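Local coordinates for protein glycosyl hydrolase family 26 (PDB 4ZXO) that probably hydrolyses the beta-mannan backbone of galactomannan as an endo-acting family 26 glycoside hydrolase built on a TIM barrel, at residues Arg162-His167 with Phe172-Asp177; Val236-Phe239 with Gln243-Lys246; Lys250-Leu255 with Glu291-Ser296. All blocks are in the same frame, centred on the assembly; numbering follows the deposited sequence. Where two conformers were deposited one is given.

How the contacts relate
All three contacts belong to one TIM-barrel fold. Contact 1 folds the loop after strand 159-162 upon itself, and contact 2 folds the loop after strand 231-235 onto the start of helix 241-262. Both lie at the C-terminal ends of the barrel strands, where TIM-barrel hydrolases carry their active site. Their centres are 20 Å apart, but Arg162 of contact 1 and Tyr237 of contact 2 both bond to Glu270. Contact 3 lies further down helix 241-262, its centre 14 Å from that of contact 2, and Val236 CG2 packs on Met251 CG at 3.8 Å. The side chain of Leu295 is about 14 Å from the bound potassium ion.

Contact 1. Residues Arg162-His167 with Phe172-Asp177; sequences RPWHEH and FWWGKD
The indole NE1 of Trp174 donates to the backbone O of His165 at 2.8 Å, a nearly straight bond (169°) that lies in the indole plane but reaches the carbonyl somewhat tilted from its own plane. Because CG of Trp174 stands between its backbone N and carbonyl carbon (chi1 57°), the indole swings over to the 162-167 loop. Phe172 CB then lies over one face of it, while the opposite face receives the benzo edge of Trp164. This pair is T-shaped, the six-membered rings 5.4 Å apart between centroids and their planes at 79°. Trp164 CA adds a CH-pi contact, 3.8 Å from the centroid of the five-membered ring of Trp174. The same Trp164 ring presents its edge to the face of Trp173 in an offset edge-to-face pair, where Trp164 CZ3 comes within 3.7 Å of Trp173 CH2. On the other flank Phe172 CE2 rests over one face of the His165 imidazole, 3.5 Å from His165 NE2, with the two rings oblique. Two waters join the backbones: one donates to Glu166 O at 2.9 Å and accepts from Phe172 N, the other donates to both His167 O and Trp174 O. Beyond the segments, Trp164 NE1 bonds to Thr191 OG1 on helix 181-197 and Trp173 NE1 to Val104 O. The chemistry is therefore that of a buried aromatic cluster whose three indole N-H groups all have acceptors, with Trp174 held against rotation by its bond to His165 and by packing on both faces.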
loop_
_atom_site.group_PDB
_atom_site.type_symbol
_atom_site.label_atom_id
_atom_site.label_comp_id
_atom_site.label_asym_id
_atom_site.label_seq_id
_atom_site.Cartn_x
_atom_site.Cartn_y
_atom_site.Cartn_z
ATOM N N ARG A 162 5.100 -0.436 -2.537
ATOM C CA ARG A 162 4.083 -0.801 -3.537
ATOM C C ARG A 162 4.126 0.162 -4.697
ATOM O O ARG A 162 3.174 0.947 -4.891
ATOM C CB ARG A 162 2.693 -0.776 -2.834
ATOM C CG ARG A 162 1.577 -1.324 -3.640
ATOM C CD ARG A 162 0.305 -1.372 -2.797
ATOM N NE ARG A 162 -0.144 -0.051 -2.385
ATOM C CZ ARG A 162 -1.066 0.678 -3.055
ATOM N NH1 ARG A 162 -1.550 0.250 -4.238
ATOM N NH2 ARG A 162 -1.444 1.877 -2.591
ATOM N N PRO A 163 5.194 0.147 -5.487
ATOM C CA PRO A 163 5.308 1.078 -6.608
ATOM C C PRO A 163 4.508 0.539 -7.818
ATOM O O PRO A 163 4.095 -0.625 -7.804
ATOM C CB PRO A 163 6.818 1.059 -6.915
ATOM C CG PRO A 163 7.191 -0.389 -6.611
ATOM C CD PRO A 163 6.422 -0.661 -5.318
ATOM N N TRP A 164 4.334 1.357 -8.846
ATOM C CA TRP A 164 3.830 0.865 -10.150
ATOM C C TRP A 164 2.462 0.216 -10.007
ATOM O O TRP A 164 2.141 -0.803 -10.640
ATOM C CB TRP A 164 4.805 -0.150 -10.788
ATOM C CG TRP A 164 6.262 0.288 -10.744
ATOM C CD1 TRP A 164 7.319 -0.410 -10.197
ATOM C CD2 TRP A 164 6.805 1.542 -11.202
ATOM N NE1 TRP A 164 8.475 0.323 -10.296
ATOM C CE2 TRP A 164 8.196 1.524 -10.899
ATOM C CE3 TRP A 164 6.244 2.693 -11.808
ATOM C CZ2 TRP A 164 9.043 2.581 -11.234
ATOM C CZ3 TRP A 164 7.095 3.747 -12.128
ATOM C CH2 TRP A 164 8.466 3.686 -11.814
ATOM N N HIS A 165 1.637 0.810 -9.164
ATOM C CA HIS A 165 0.334 0.217 -8.844
ATOM C C HIS A 165 -0.732 0.472 -9.936
ATOM O O HIS A 165 -0.585 1.326 -10.810
ATOM C CB HIS A 165 -0.117 0.736 -7.458
ATOM C CG HIS A 165 -0.433 2.193 -7.404
ATOM N ND1 HIS A 165 0.489 3.186 -7.686
ATOM C CD2 HIS A 165 -1.563 2.827 -6.986
ATOM C CE1 HIS A 165 -0.088 4.364 -7.498
ATOM N NE2 HIS A 165 -1.328 4.169 -7.055
ATOM N N GLU A 166 -1.805 -0.286 -9.866
ATOM C CA GLU A 166 -2.978 -0.049 -10.721
ATOM C C GLU A 166 -2.554 -0.122 -12.154
ATOM O O GLU A 166 -3.036 0.632 -13.033
ATOM C CB GLU A 166 -3.678 1.285 -10.379
ATOM C CG GLU A 166 -4.341 1.144 -9.010
ATOM C CD GLU A 166 -4.913 2.377 -8.404
ATOM O OE1 GLU A 166 -5.090 3.364 -9.112
ATOM O OE2 GLU A 166 -5.226 2.340 -7.170
ATOM N N HIS A 167 -1.692 -1.108 -12.448
ATOM C CA HIS A 167 -1.071 -1.112 -13.775
ATOM C C HIS A 167 -1.938 -1.713 -14.866
ATOM O O HIS A 167 -1.561 -1.650 -16.060
ATOM C CB HIS A 167 0.252 -1.868 -13.719
ATOM C CG HIS A 167 0.075 -3.321 -13.504
ATOM N ND1 HIS A 167 -0.070 -3.876 -12.240
ATOM C CD2 HIS A 167 -0.005 -4.343 -14.394
ATOM C CE1 HIS A 167 -0.236 -5.181 -12.376
ATOM N NE2 HIS A 167 -0.212 -5.485 -13.669
ATOM N N PHE A 172 -2.166 5.981 -15.152
ATOM C CA PHE A 172 -0.800 6.366 -14.803
ATOM C C PHE A 172 0.130 6.130 -15.989
ATOM O O PHE A 172 -0.178 5.308 -16.874
ATOM C CB PHE A 172 -0.283 5.517 -13.609
ATOM C CG PHE A 172 -1.039 5.744 -12.333
ATOM C CD1 PHE A 172 -1.318 7.044 -11.907
ATOM C CD2 PHE A 172 -1.432 4.674 -11.541
ATOM C CE1 PHE A 172 -1.950 7.259 -10.695
ATOM C CE2 PHE A 172 -2.083 4.875 -10.351
ATOM C CZ PHE A 172 -2.337 6.162 -9.910
ATOM N N TRP A 173 1.285 6.803 -15.996
ATOM C CA TRP A 173 2.132 6.705 -17.182
ATOM C C TRP A 173 2.805 5.340 -17.360
ATOM O O TRP A 173 3.353 5.054 -18.425
ATOM C CB TRP A 173 3.212 7.833 -17.169
ATOM C CG TRP A 173 4.142 7.908 -16.018
ATOM C CD1 TRP A 173 4.071 8.780 -14.937
ATOM C CD2 TRP A 173 5.347 7.145 -15.837
ATOM N NE1 TRP A 173 5.140 8.571 -14.100
ATOM C CE2 TRP A 173 5.939 7.580 -14.625
ATOM C CE3 TRP A 173 5.982 6.119 -16.580
ATOM C CZ2 TRP A 173 7.164 7.057 -14.150
ATOM C CZ3 TRP A 173 7.200 5.582 -16.097
ATOM C CH2 TRP A 173 7.777 6.053 -14.883
ATOM N N TRP A 174 2.715 4.477 -16.332
ATOM C CA TRP A 174 3.172 3.075 -16.394
ATOM C C TRP A 174 2.010 2.105 -16.617
ATOM O O TRP A 174 2.193 0.907 -16.466
ATOM C CB TRP A 174 3.895 2.692 -15.114
ATOM C CG TRP A 174 3.058 2.873 -13.854
ATOM C CD1 TRP A 174 2.146 1.981 -13.339
ATOM C CD2 TRP A 174 3.041 4.005 -12.984
ATOM N NE1 TRP A 174 1.569 2.483 -12.192
ATOM C CE2 TRP A 174 2.095 3.733 -11.949
ATOM C CE3 TRP A 174 3.709 5.237 -12.996
ATOM C CZ2 TRP A 174 1.866 4.613 -10.892
ATOM C CZ3 TRP A 174 3.421 6.177 -11.996
ATOM C CH2 TRP A 174 2.511 5.836 -10.940
ATOM N N GLY A 175 0.838 2.632 -16.961
ATOM C CA GLY A 175 -0.342 1.795 -17.100
ATOM C C GLY A 175 -0.443 0.982 -18.404
ATOM O O GLY A 175 0.456 1.036 -19.283
ATOM N N LYS A 176 -1.554 0.269 -18.539
ATOM C CA LYS A 176 -1.646 -0.831 -19.530
ATOM C C LYS A 176 -1.432 -0.364 -20.983
ATOM O O LYS A 176 -0.683 -1.005 -21.771
ATOM C CB LYS A 176 -3.011 -1.519 -19.368
ATOM C CG LYS A 176 -3.245 -2.661 -20.285
ATOM C CD LYS A 176 -2.385 -3.780 -19.953
ATOM C CE LYS A 176 -2.975 -5.139 -20.555
ATOM N NZ LYS A 176 -3.201 -5.133 -22.049
ATOM N N ASP A 177 -2.072 0.754 -21.329
ATOM C CA ASP A 177 -1.996 1.268 -22.703
ATOM C C ASP A 177 -0.718 2.066 -22.963
ATOM O O ASP A 177 -0.528 2.566 -24.075
ATOM C CB ASP A 177 -3.201 2.134 -23.023
ATOM C CG ASP A 177 -4.465 1.352 -23.138
ATOM O OD1 ASP A 177 -4.432 0.094 -23.127
ATOM O OD2 ASP A 177 -5.543 1.986 -23.249
HETATM O O HOH W 1 -3.167 3.209 -14.377
HETATM O O HOH W 2 1.056 -1.635 -17.144
#

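Contact 2. Residues Val236-Phe239 with Gln243-Lys246; sequences VYQF and QYIK
Tyr244 carries the helical side of this contact, and its atoms meet the 236-239 loop one after another outward from the backbone. Its CB lies 3.7 Å from Gln238 CG. The ring comes next, brought to the loop by CG standing anti to the backbone N (chi1 176°). Gln238 CB sits over one ring face in a CH-pi contact, 3.7 Å from the centroid and 20° off the normal, and the extended glutamine chain then crosses the tyrosine roughly at a right angle. On one flank of the ring CD2 faces Gln238 OE1 at 3.3 Å, an oxygen that accepts from Trp281 NE1; on the other, the ring turns its CE1 edge to Val236 O, 3.6 Å from CE1 and near the ring plane, and CD1 packs on Val236 CG1. The phenol OH ends on Thr271 OG1, which also bonds to Val236 O. An alanine here is likely to open a gap beneath Gln238 CB and to deprive Thr271 of its phenol partner. The ring is thus wedged between the loop that follows strand 231-235 and Thr285 and Leu286 of helix 281-290, with its hydroxyl reaching the end of strand 266-271.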
loop_
_atom_site.group_PDB
_atom_site.type_symbol
_atom_site.label_atom_id
_atom_site.label_comp_id
_atom_site.label_asym_id
_atom_site.label_seq_id
_atom_site.Cartn_x
_atom_site.Cartn_y
_atom_site.Cartn_z
ATOM N N VAL A 236 -9.384 -1.821 -5.135
ATOM C CA VAL A 236 -10.763 -1.866 -5.610
ATOM C C VAL A 236 -11.600 -0.966 -4.721
ATOM O O VAL A 236 -11.663 -1.206 -3.506
ATOM C CB VAL A 236 -11.373 -3.328 -5.582
ATOM C CG1 VAL A 236 -12.806 -3.305 -6.116
ATOM C CG2 VAL A 236 -10.472 -4.341 -6.322
ATOM N N TYR A 237 -12.194 0.083 -5.313
ATOM C CA TYR A 237 -13.051 1.021 -4.565
ATOM C C TYR A 237 -14.532 0.791 -4.847
ATOM O O TYR A 237 -14.903 0.257 -5.894
ATOM C CB TYR A 237 -12.692 2.479 -4.926
ATOM C CG TYR A 237 -11.393 2.923 -4.282
ATOM C CD1 TYR A 237 -11.377 3.642 -3.073
ATOM C CD2 TYR A 237 -10.191 2.618 -4.882
ATOM C CE1 TYR A 237 -10.187 4.041 -2.494
ATOM C CE2 TYR A 237 -8.982 3.000 -4.297
ATOM C CZ TYR A 237 -8.983 3.696 -3.103
ATOM O OH TYR A 237 -7.782 4.078 -2.542
ATOM N N GLN A 238 -15.383 1.189 -3.908
ATOM C CA GLN A 238 -16.800 1.110 -4.171
ATOM C C GLN A 238 -17.329 2.350 -4.920
ATOM O O GLN A 238 -17.208 3.497 -4.463
ATOM C CB GLN A 238 -17.605 0.947 -2.889
ATOM C CG GLN A 238 -19.122 0.956 -3.217
ATOM C CD GLN A 238 -19.982 0.578 -2.020
ATOM O OE1 GLN A 238 -19.640 -0.343 -1.255
ATOM N NE2 GLN A 238 -21.119 1.268 -1.858
ATOM N N PHE A 239 -17.952 2.098 -6.067
ATOM C CA PHE A 239 -18.635 3.151 -6.793
ATOM C C PHE A 239 -20.119 2.915 -6.754
ATOM O O PHE A 239 -20.899 3.866 -6.607
ATOM C CB PHE A 239 -18.118 3.252 -8.252
ATOM C CG PHE A 239 -16.712 3.660 -8.298
ATOM C CD1 PHE A 239 -16.378 4.968 -7.977
ATOM C CD2 PHE A 239 -15.710 2.748 -8.544
ATOM C CE1 PHE A 239 -15.023 5.379 -7.947
ATOM C CE2 PHE A 239 -14.361 3.157 -8.549
ATOM C CZ PHE A 239 -14.021 4.455 -8.222
ATOM N N GLN A 243 -22.019 -3.755 -7.554
ATOM C CA GLN A 243 -20.888 -3.982 -8.429
ATOM C C GLN A 243 -19.634 -4.184 -7.575
ATOM O O GLN A 243 -18.782 -5.038 -7.859
ATOM C CB GLN A 243 -20.695 -2.800 -9.386
ATOM C CG GLN A 243 -19.852 -3.157 -10.597
ATOM C CD GLN A 243 -20.510 -4.219 -11.494
ATOM O OE1 GLN A 243 -21.740 -4.364 -11.521
ATOM N NE2 GLN A 243 -19.684 -4.983 -12.206
ATOM N N TYR A 244 -19.491 -3.365 -6.539
ATOM C CA TYR A 244 -18.343 -3.501 -5.633
ATOM C C TYR A 244 -18.290 -4.889 -5.002
ATOM O O TYR A 244 -17.225 -5.498 -4.915
ATOM C CB TYR A 244 -18.420 -2.438 -4.552
ATOM C CG TYR A 244 -17.358 -2.500 -3.472
ATOM C CD1 TYR A 244 -16.011 -2.201 -3.725
ATOM C CD2 TYR A 244 -17.706 -2.817 -2.168
ATOM C CE1 TYR A 244 -15.070 -2.226 -2.703
ATOM C CE2 TYR A 244 -16.765 -2.856 -1.125
ATOM C CZ TYR A 244 -15.459 -2.525 -1.405
ATOM O OH TYR A 244 -14.521 -2.526 -0.394
ATOM N N ILE A 245 -19.434 -5.379 -4.520
ATOM C CA ILE A 245 -19.457 -6.694 -3.893
ATOM C C ILE A 245 -19.036 -7.751 -4.913
ATOM O O ILE A 245 -18.219 -8.592 -4.600
ATOM C CB ILE A 245 -20.857 -6.993 -3.282
ATOM C CG1 ILE A 245 -21.016 -6.125 -2.032
ATOM C CG2 ILE A 245 -20.959 -8.439 -2.833
ATOM C CD1 ILE A 245 -22.429 -6.051 -1.536
ATOM N N LYS A 246 -19.554 -7.668 -6.136
ATOM C CA LYS A 246 -19.179 -8.614 -7.193
ATOM C C LYS A 246 -17.669 -8.504 -7.512
ATOM O O LYS A 246 -16.947 -9.493 -7.573
ATOM C CB LYS A 246 -20.025 -8.366 -8.473
ATOM C CG LYS A 246 -19.591 -9.152 -9.710
ATOM C CD LYS A 246 -20.668 -9.154 -10.840
ATOM C CE LYS A 246 -20.224 -10.023 -12.087
ATOM N NZ LYS A 246 -21.340 -10.553 -13.035
#

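Contact 3. Residues Lys250-Leu255 with Glu291-Ser296; sequences KMLTIL and EKYPLS
Helix residues Lys250-Leu255 pass a turn that leads into strand 295-300, approaching it most closely at Leu252 and Tyr293, whose CA atoms are 6.8 Å apart. In that turn Pro294 is the centre of an inverse gamma turn, closed by a weak bond from Leu295 N to Tyr293 O. The chief side-chain contact is a CH-pi one: Leu252 CB sits over the centre of the Tyr293 ring, 3.5 Å from the centroid and only 7° off the normal. The phenol lies against the helix in this way because CG of Tyr293 is anti to its carbonyl carbon (chi1 -58°), which turns the ring from the turn toward Leu252. Further out on the leucine, CD1 presses on the rim of the same ring, 3.6 Å from Tyr293 CD2. Its second methyl, CD2, meets Leu295 CD2 at 4.0 Å, the two leucine side chains crossing at about a right angle, so that Leu252 touches both Tyr293 and Leu295. At the far end of the ring Thr253 OG1 stands near the ring plane, 3.5 Å from Tyr293 CE1. Both hydroxyls find a partner in Asn249, one helical turn before Thr253: Tyr293 OH bonds to its OD1 and Thr253 OG1 to its backbone O. The apolar part of the contact continues inward, where Leu252 reaches Thr234 of strand 231-235 and Leu295 touches Ile266 and Leu268 of strand 266-271. Helix 241-262 is thereby packed against the turn joining helix 281-290 to strand 295-300, on the outside of the barrel.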
loop_
_atom_site.group_PDB
_atom_site.type_symbol
_atom_site.label_atom_id
_atom_site.label_comp_id
_atom_site.label_asym_id
_atom_site.label_seq_id
_atom_site.Cartn_x
_atom_site.Cartn_y
_atom_site.Cartn_z
ATOM N N LYS A 250 -14.679 -11.044 -6.737
ATOM C CA LYS A 250 -13.934 -11.549 -7.863
ATOM C C LYS A 250 -12.421 -11.350 -7.650
ATOM O O LYS A 250 -11.633 -12.294 -7.837
ATOM C CB LYS A 250 -14.361 -10.839 -9.140
ATOM C CG LYS A 250 -13.644 -11.343 -10.352
ATOM C CD LYS A 250 -13.792 -10.321 -11.508
ATOM C CE LYS A 250 -12.758 -9.213 -11.361
ATOM N NZ LYS A 250 -12.903 -8.170 -12.420
ATOM N N MET A 251 -12.000 -10.132 -7.276
ATOM C CA MET A 251 -10.559 -9.931 -7.124
ATOM C C MET A 251 -9.976 -10.676 -5.938
ATOM O O MET A 251 -8.856 -11.175 -6.041
ATOM C CB MET A 251 -10.231 -8.434 -6.950
ATOM C CG MET A 251 -10.447 -7.611 -8.204
ATOM S SD MET A 251 -9.797 -8.311 -9.764
ATOM C CE MET A 251 -8.051 -8.449 -9.339
ATOM N N LEU A 252 -10.687 -10.742 -4.803
ATOM C CA LEU A 252 -10.099 -11.472 -3.691
ATOM C C LEU A 252 -10.060 -12.984 -3.959
ATOM O O LEU A 252 -9.149 -13.646 -3.458
ATOM C CB LEU A 252 -10.875 -11.174 -2.402
ATOM C CG LEU A 252 -10.827 -9.670 -2.067
ATOM C CD1 LEU A 252 -11.487 -9.435 -0.676
ATOM C CD2 LEU A 252 -9.388 -9.112 -2.133
ATOM N N THR A 253 -11.010 -13.515 -4.745
ATOM C CA THR A 253 -10.946 -14.910 -5.190
ATOM C C THR A 253 -9.687 -15.112 -6.055
ATOM O O THR A 253 -8.935 -16.098 -5.921
ATOM C CB THR A 253 -12.240 -15.258 -5.955
ATOM O OG1 THR A 253 -13.309 -15.230 -4.988
ATOM C CG2 THR A 253 -12.186 -16.678 -6.586
ATOM N N ILE A 254 -9.461 -14.183 -6.978
ATOM C CA ILE A 254 -8.251 -14.227 -7.809
ATOM C C ILE A 254 -6.987 -14.169 -6.955
ATOM O O ILE A 254 -6.087 -14.995 -7.131
ATOM C CB ILE A 254 -8.258 -13.085 -8.824
ATOM C CG1 ILE A 254 -9.243 -13.413 -9.944
ATOM C CG2 ILE A 254 -6.826 -12.818 -9.405
ATOM C CD1 ILE A 254 -9.582 -12.206 -10.810
ATOM N N LEU A 255 -6.940 -13.250 -5.993
ATOM C CA LEU A 255 -5.789 -13.136 -5.101
ATOM C C LEU A 255 -5.557 -14.407 -4.312
ATOM O O LEU A 255 -4.411 -14.875 -4.213
ATOM C CB LEU A 255 -5.938 -11.993 -4.074
ATOM C CG LEU A 255 -5.807 -10.580 -4.571
ATOM C CD1 LEU A 255 -5.708 -9.633 -3.417
ATOM C CD2 LEU A 255 -4.620 -10.414 -5.477
ATOM N N GLU A 291 -14.050 -10.900 5.150
ATOM C CA GLU A 291 -13.846 -11.948 6.149
ATOM C C GLU A 291 -13.814 -13.330 5.549
ATOM O O GLU A 291 -13.401 -14.277 6.238
ATOM C CB GLU A 291 -14.914 -11.887 7.233
ATOM C CG GLU A 291 -16.293 -12.298 6.753
ATOM C CD GLU A 291 -17.361 -12.111 7.831
ATOM O OE1 GLU A 291 -16.977 -11.867 9.002
ATOM O OE2 GLU A 291 -18.569 -12.209 7.520
ATOM N N LYS A 292 -14.197 -13.449 4.280
ATOM C CA LYS A 292 -14.194 -14.745 3.595
ATOM C C LYS A 292 -12.823 -15.110 3.002
ATOM O O LYS A 292 -12.651 -16.179 2.433
ATOM C CB LYS A 292 -15.241 -14.747 2.467
ATOM C CG LYS A 292 -16.679 -14.419 2.895
ATOM C CD LYS A 292 -17.645 -14.702 1.809
ATOM C CE LYS A 292 -17.485 -13.805 0.627
ATOM N NZ LYS A 292 -18.471 -14.243 -0.451
ATOM N N TYR A 293 -11.850 -14.213 3.131
ATOM C CA TYR A 293 -10.580 -14.384 2.425
ATOM C C TYR A 293 -9.437 -14.168 3.379
ATOM O O TYR A 293 -9.540 -13.352 4.283
ATOM C CB TYR A 293 -10.461 -13.383 1.260
ATOM C CG TYR A 293 -11.585 -13.511 0.274
ATOM C CD1 TYR A 293 -11.546 -14.495 -0.744
ATOM C CD2 TYR A 293 -12.706 -12.680 0.349
ATOM C CE1 TYR A 293 -12.565 -14.613 -1.628
ATOM C CE2 TYR A 293 -13.745 -12.847 -0.526
ATOM C CZ TYR A 293 -13.663 -13.765 -1.527
ATOM O OH TYR A 293 -14.709 -13.925 -2.431
ATOM N N PRO A 294 -8.318 -14.864 3.143
ATOM C CA PRO A 294 -7.170 -14.811 4.076
ATOM C C PRO A 294 -6.306 -13.580 3.891
ATOM O O PRO A 294 -5.110 -13.675 3.660
ATOM C CB PRO A 294 -6.387 -16.089 3.757
ATOM C CG PRO A 294 -6.723 -16.339 2.232
ATOM C CD PRO A 294 -8.137 -15.840 2.039
ATOM N N LEU A 295 -6.918 -12.418 3.983
ATOM C CA LEU A 295 -6.171 -11.198 3.745
ATOM C C LEU A 295 -5.207 -10.915 4.880
ATOM O O LEU A 295 -5.571 -11.025 6.076
ATOM C CB LEU A 295 -7.098 -9.988 3.651
ATOM C CG LEU A 295 -8.140 -10.072 2.546
ATOM C CD1 LEU A 295 -8.879 -8.722 2.514
ATOM C CD2 LEU A 295 -7.510 -10.299 1.213
ATOM N N SER A 296 -3.999 -10.447 4.540
ATOM C CA SER A 296 -3.074 -10.013 5.589
ATOM C C SER A 296 -3.409 -8.629 6.096
ATOM O O SER A 296 -3.154 -8.324 7.268
ATOM C CB SER A 296 -1.638 -10.005 5.102
ATOM O OG SER A 296 -1.260 -11.295 4.700
#